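PDB 4O6R: aldehyde dehydrogenase from Burkholderia cenocepacia, which probably oxidises aldehydes to carboxylic acids with NAD(P)+ as cofactor, and can bind adenosine monophosphate. Local coordinates for residues T40-A45 and T185-L190. Sequence-based numbering, arbitrary orientation.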
ATOM      1  N   THR A  40      -4.482 -47.275   8.139  1.00 17.04           N
ATOM      2  CA  THR A  40      -5.320 -47.142   9.311  1.00 17.41           C
ATOM      3  C   THR A  40      -6.717 -46.798   8.848  1.00 17.68           C
ATOM      4  O   THR A  40      -6.934 -46.489   7.673  1.00 17.28           O
ATOM      5  CB  THR A  40      -4.822 -45.999  10.233  1.00 17.12           C
ATOM      6  OG1 THR A  40      -5.648 -45.912  11.400  1.00 17.34           O
ATOM      7  CG2 THR A  40      -4.860 -44.591   9.486  1.00 16.21           C
ATOM      8  N   LYS A  41      -7.656 -46.821   9.787  1.00 18.34           N
ATOM      9  CA  LYS A  41      -8.970 -46.237   9.577  1.00 18.67           C
ATOM     10  C   LYS A  41      -8.969 -44.856  10.217  1.00 17.81           C
ATOM     11  O   LYS A  41      -8.342 -44.668  11.259  1.00 18.10           O
ATOM     12  CB  LYS A  41     -10.065 -47.119  10.230  1.00 20.25           C
ATOM     13  CG  LYS A  41     -10.039 -48.571   9.772  1.00 22.05           C
ATOM     14  CD  LYS A  41     -11.177 -49.381  10.395  1.00 23.79           C
ATOM     15  CE  LYS A  41     -11.316 -50.736   9.727  1.00 25.50           C
ATOM     16  NZ  LYS A  41     -11.786 -50.613   8.315  1.00 25.80           N
ATOM     17  N   ILE A  42      -9.643 -43.887   9.593  1.00 16.65           N
ATOM     18  CA  ILE A  42      -9.861 -42.586  10.221  1.00 16.00           C
ATOM     19  C   ILE A  42     -11.343 -42.393  10.531  1.00 15.93           C
ATOM     20  O   ILE A  42     -12.197 -42.997   9.896  1.00 16.26           O
ATOM     21  CB  ILE A  42      -9.443 -41.404   9.323  1.00 15.06           C
ATOM     22  CG1 ILE A  42     -10.068 -41.519   7.935  1.00 14.85           C
ATOM     23  CG2 ILE A  42      -7.926 -41.295   9.257  1.00 14.87           C
ATOM     24  CD1 ILE A  42     -10.268 -40.193   7.260  1.00 14.41           C
ATOM     25  N   ALA A  43     -11.644 -41.539  11.493  1.00 15.63           N
ATOM     26  CA  ALA A  43     -13.009 -41.118  11.702  1.00 15.77           C
ATOM     27  C   ALA A  43     -13.551 -40.388  10.451  1.00 15.11           C
ATOM     28  O   ALA A  43     -12.831 -39.611   9.813  1.00 14.94           O
ATOM     29  CB  ALA A  43     -13.102 -40.263  12.949  1.00 15.75           C
ATOM     30  N   ALA A  44     -14.797 -40.691  10.075  1.00 15.33           N
ATOM     31  CA  ALA A  44     -15.429 -40.145   8.859  1.00 14.85           C
ATOM     32  C   ALA A  44     -16.492 -39.098   9.203  1.00 14.74           C
ATOM     33  O   ALA A  44     -17.628 -39.433   9.586  1.00 15.21           O
ATOM     34  CB  ALA A  44     -16.052 -41.273   8.057  1.00 15.41           C
ATOM     35  N   ALA A  45     -16.136 -37.829   9.063  1.00 13.91           N
ATOM     36  CA  ALA A  45     -17.066 -36.743   9.381  1.00 13.85           C
ATOM     37  C   ALA A  45     -18.239 -36.718   8.425  1.00 14.08           C
ATOM     38  O   ALA A  45     -18.072 -36.874   7.205  1.00 13.93           O
ATOM     39  CB  ALA A  45     -16.343 -35.399   9.356  1.00 13.19           C
ATOM     40  N   THR A 185      -5.905 -38.749   1.897  1.00 12.18           N
ATOM     41  CA  THR A 185      -4.596 -38.449   2.481  1.00 12.06           C
ATOM     42  C   THR A 185      -4.746 -37.524   3.687  1.00 11.88           C
ATOM     43  O   THR A 185      -4.307 -36.371   3.643  1.00 11.93           O
ATOM     44  CB  THR A 185      -3.688 -37.720   1.459  1.00 11.76           C
ATOM     45  OG1 THR A 185      -4.329 -36.504   1.019  1.00 11.25           O
ATOM     46  CG2 THR A 185      -3.400 -38.595   0.284  1.00 11.90           C
ATOM     47  N   PRO A 186      -5.417 -37.989   4.753  1.00 11.83           N
ATOM     48  CA  PRO A 186      -5.763 -37.055   5.838  1.00 11.69           C
ATOM     49  C   PRO A 186      -4.720 -36.985   6.951  1.00 11.75           C
ATOM     50  O   PRO A 186      -4.850 -36.195   7.873  1.00 11.58           O
ATOM     51  CB  PRO A 186      -7.033 -37.674   6.415  1.00 11.89           C
ATOM     52  CG  PRO A 186      -6.805 -39.142   6.250  1.00 12.22           C
ATOM     53  CD  PRO A 186      -6.167 -39.253   4.876  1.00 12.15           C
ATOM     54  N   LEU A 187      -3.726 -37.847   6.906  1.00 12.03           N
ATOM     55  CA  LEU A 187      -2.970 -38.121   8.132  1.00 12.18           C
ATOM     56  C   LEU A 187      -2.049 -36.971   8.592  1.00 12.00           C
ATOM     57  O   LEU A 187      -2.002 -36.639   9.788  1.00 12.00           O
ATOM     58  CB  LEU A 187      -2.209 -39.424   7.989  1.00 12.62           C
ATOM     59  CG  LEU A 187      -3.104 -40.656   7.803  1.00 12.95           C
ATOM     60  CD1 LEU A 187      -2.272 -41.888   7.581  1.00 13.35           C
ATOM     61  CD2 LEU A 187      -4.019 -40.854   9.005  1.00 13.14           C
ATOM     62  N   SER A 188      -1.361 -36.326   7.657  1.00 11.80           N
ATOM     63  CA  SER A 188      -0.446 -35.245   8.026  1.00 11.53           C
ATOM     64  C   SER A 188      -1.209 -34.028   8.578  1.00 11.14           C
ATOM     65  O   SER A 188      -0.723 -33.348   9.481  1.00 11.13           O
ATOM     66  CB  SER A 188       0.472 -34.913   6.838  1.00 11.56           C
ATOM     67  OG  SER A 188      -0.274 -34.324   5.788  1.00 11.64           O
ATOM     68  N   THR A 189      -2.434 -33.799   8.104  1.00 10.77           N
ATOM     69  CA  THR A 189      -3.267 -32.720   8.581  1.00 10.53           C
ATOM     70  C   THR A 189      -3.661 -32.894  10.047  1.00 10.74           C
ATOM     71  O   THR A 189      -3.687 -31.943  10.825  1.00 10.58           O
ATOM     72  CB  THR A 189      -4.535 -32.611   7.710  1.00 10.35           C
ATOM     73  OG1 THR A 189      -4.141 -32.370   6.365  1.00 10.22           O
ATOM     74  CG2 THR A 189      -5.409 -31.460   8.178  1.00 10.21           C
ATOM     75  N   LEU A 190      -3.965 -34.129  10.413  1.00 11.15           N
ATOM     76  CA  LEU A 190      -4.256 -34.461  11.792  1.00 11.42           C
ATOM     77  C   LEU A 190      -3.008 -34.252  12.687  1.00 11.62           C
ATOM     78  O   LEU A 190      -3.131 -33.836  13.826  1.00 11.40           O
ATOM     79  CB  LEU A 190      -4.795 -35.893  11.867  1.00 11.72           C
ATOM     80  CG  LEU A 190      -6.117 -36.109  11.133  1.00 11.72           C
ATOM     81  CD1 LEU A 190      -6.613 -37.523  11.354  1.00 12.16           C
ATOM     82  CD2 LEU A 190      -7.178 -35.149  11.646  1.00 11.55           C
TER
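Ile42 and Pro186 mark the closest backbone approach between the strand residues of 40-45 and the segment 185-190, which leads into helix 187-199, yet their CA atoms stay 8.2 Å apart, so the gap is bridged by side chains alone. Both branches of Ile42 bear on the proline ring: CD1 lies 3.8 Å from Pro186 CG, and CG2 comes within 3.9 Å of that same Pro186 CG. In Ile42, chi1 of 51° places CG2 opposite the carbonyl carbon, and the extended chi2 of 153° carries CD1 on to the proline ring. Ile42 CG2 also meets Leu187 CD2 at 3.9 Å, one methyl that touches both strand residues, Thr40 CG2 approaching it tip to tip at 3.9 Å. The hydroxyl of Thr40 is turned to its own chain, donating to Lys41 O over 3.0 Å from above the carbonyl plane; chi1 of -179° turns OG1 away from the backbone N and brings CG2 round to the leucine. In the fold, the contact lays the N-terminal hairpin of strands 27-32 and 37-43 against helix 187-199, which follows strand 176-180 of the sheet that, as in other aldehyde dehydrogenases, belongs to the Rossmann-like nucleotide-binding domain. Val30 of the partner strand touches both Ile42 and Pro186, while Leu93 of helix 87-98 packs on Leu187, and Asp97 of that helix accepts a hydrogen bond from Leu187 N. The AMP site is close: the side chain of Ile42 is about 5 Å from that of Glu183, which binds AMP, whereas the ligand itself lies about 9 Å from the Pro186 side chain.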